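Side-chain contact in transketolase (Campylobacter jejuni, PDB 3L84), which belongs to the transketolase family, enzymes built from two thiamine diphosphate-binding-type domains followed by a transketolase C-terminal domain: residues 45-50 / 298-303. Numbering follows the deposited sequence.
Sequences HLKHNP and DLEEAK
Asn49 and Glu301 tie the loop that follows helix 30-42 to one side of helix 293-310, at the surface of the chain. The amide of Asn49 gives an N-H to the carboxylate of Glu301, with Asn49 ND2 2.8 Å from Glu301 OE1. The donor meets OE1 nearly along its C-O axis, and the N-H...O angle is 151°. Amide and carboxylate are turned 75° apart, and OE1 sits somewhat out of the amide plane. CG of Asn49 is anti to the backbone N (chi1 -173°), which carries the amide out to the helix. A water takes a second bond from the same nitrogen, at 3.0 Å from Asn49 ND2. The water donates to Asp298 OD1, with its oxygen 2.8 Å from OD1. Both N-H groups of ND2 are thus used, one by Glu301 directly and one by the water that bridges to Asp298. The other ends of the pair point back to the loop: Asn49 OD1 accepts from Lys51 N, and Glu301 OE2 accepts from Asn52 ND2.

Both segments belong to the thiamine diphosphate-binding domain, whose parallel sheet begins with strand 60-63, the strand this loop leads into. Two residues earlier in the loop, Lys47 crosses Glu300 at about a right angle. The methylene chain of Lys47 (CG, CD) packs in van der Waals contact against the carboxylate end of Glu300, with Lys47 CD 3.9 Å from Glu300 OE1. In the conformer described, the charges do not pair, as Lys47 NZ is 5.4 Å from Glu300 OE1. There the lysine chain is bent at chi3, and its NZ bonds to Asn57 O. Trp55 touches both side chains.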
# COMPACT_ATOMS: atom_id res chain seq x y z
N HIS A 45 26.11 -24.02 -8.42
CA HIS A 45 26.34 -23.52 -7.07
C HIS A 45 25.20 -23.84 -6.10
O HIS A 45 25.43 -23.98 -4.90
CB HIS A 45 26.53 -22.00 -7.11
CG HIS A 45 27.79 -21.58 -7.79
ND1 HIS A 45 28.95 -21.32 -7.11
CD2 HIS A 45 28.07 -21.41 -9.10
CE1 HIS A 45 29.89 -20.99 -7.98
NE2 HIS A 45 29.39 -21.05 -9.20
N LEU A 46 23.99 -23.92 -6.60
CA LEU A 46 22.80 -24.08 -5.77
C LEU A 46 22.81 -25.44 -5.10
O LEU A 46 23.01 -26.48 -5.76
CB LEU A 46 21.56 -23.95 -6.66
CG LEU A 46 20.22 -23.74 -5.96
CD1 LEU A 46 20.20 -22.32 -5.38
CD2 LEU A 46 19.07 -23.96 -6.91
N LYS A 47 22.61 -25.43 -3.79
CA LYS A 47 22.53 -26.65 -3.00
C LYS A 47 21.06 -26.89 -2.69
O LYS A 47 20.38 -26.05 -2.05
CB LYS A 47 23.34 -26.45 -1.73
CG LYS A 47 23.44 -27.65 -0.84
CD LYS A 47 23.97 -27.24 0.53
CE LYS A 47 22.95 -26.42 1.30
NZ LYS A 47 23.24 -26.42 2.71
N HIS A 48 20.53 -27.99 -3.17
CA HIS A 48 19.10 -28.29 -3.09
C HIS A 48 18.85 -29.75 -3.40
O HIS A 48 19.65 -30.40 -4.09
CB HIS A 48 18.30 -27.37 -4.04
CG HIS A 48 18.53 -27.55 -5.52
ND1 HIS A 48 19.76 -27.46 -6.16
CD2 HIS A 48 17.61 -27.74 -6.49
CE1 HIS A 48 19.57 -27.63 -7.47
NE2 HIS A 48 18.27 -27.78 -7.69
N ASN A 49 17.75 -30.27 -2.87
CA ASN A 49 17.32 -31.63 -3.15
C ASN A 49 15.98 -31.62 -3.90
O ASN A 49 14.94 -31.41 -3.31
CB ASN A 49 17.17 -32.45 -1.87
CG ASN A 49 16.89 -33.89 -2.18
OD1 ASN A 49 16.70 -34.25 -3.36
ND2 ASN A 49 16.92 -34.74 -1.16
N PRO A 50 16.03 -31.81 -5.24
CA PRO A 50 14.80 -31.81 -6.03
C PRO A 50 13.74 -32.81 -5.52
O PRO A 50 12.56 -32.61 -5.76
CB PRO A 50 15.30 -32.17 -7.44
CG PRO A 50 16.71 -31.73 -7.47
CD PRO A 50 17.22 -32.05 -6.06
N ASP A 298 20.46 -35.49 -3.00
CA ASP A 298 20.27 -36.55 -2.05
C ASP A 298 21.49 -36.71 -1.14
O ASP A 298 21.32 -36.85 0.08
CB ASP A 298 19.97 -37.84 -2.78
CG ASP A 298 19.79 -39.00 -1.83
OD1 ASP A 298 18.76 -39.03 -1.11
OD2 ASP A 298 20.70 -39.84 -1.77
N LEU A 299 22.69 -36.65 -1.71
CA LEU A 299 23.91 -36.76 -0.90
C LEU A 299 24.06 -35.55 0.04
O LEU A 299 24.43 -35.71 1.20
CB LEU A 299 25.15 -36.83 -1.79
CG LEU A 299 25.93 -38.09 -2.14
CD1 LEU A 299 25.52 -39.36 -1.35
CD2 LEU A 299 26.07 -38.33 -3.66
N GLU A 300 23.78 -34.34 -0.43
CA GLU A 300 23.89 -33.17 0.45
C GLU A 300 22.92 -33.27 1.61
O GLU A 300 23.28 -33.01 2.75
CB GLU A 300 23.65 -31.89 -0.32
CG GLU A 300 24.77 -31.52 -1.27
CD GLU A 300 25.95 -30.81 -0.61
OE1 GLU A 300 25.96 -30.62 0.63
OE2 GLU A 300 26.86 -30.40 -1.36
N GLU A 301 21.69 -33.67 1.34
CA GLU A 301 20.75 -33.78 2.44
C GLU A 301 21.12 -34.92 3.41
O GLU A 301 20.99 -34.77 4.63
CB GLU A 301 19.30 -33.98 1.93
CG GLU A 301 18.33 -34.06 3.11
CD GLU A 301 16.85 -34.18 2.73
OE1 GLU A 301 16.51 -34.15 1.53
OE2 GLU A 301 16.04 -34.34 3.64
N ALA A 302 21.66 -36.01 2.88
CA ALA A 302 22.09 -37.13 3.72
C ALA A 302 23.17 -36.71 4.70
O ALA A 302 23.11 -37.02 5.88
CB ALA A 302 22.58 -38.27 2.85
N LYS A 303 24.14 -35.95 4.20
CA LYS A 303 25.24 -35.41 5.03
C LYS A 303 24.67 -34.51 6.10
O LYS A 303 25.12 -34.53 7.27
CB LYS A 303 26.28 -34.65 4.15
CG LYS A 303 27.10 -35.56 3.22
CD LYS A 303 28.04 -34.73 2.33
CE LYS A 303 28.78 -35.60 1.30
NZ LYS A 303 29.76 -34.75 0.52
O HOH W 1 16.38 -37.65 -1.30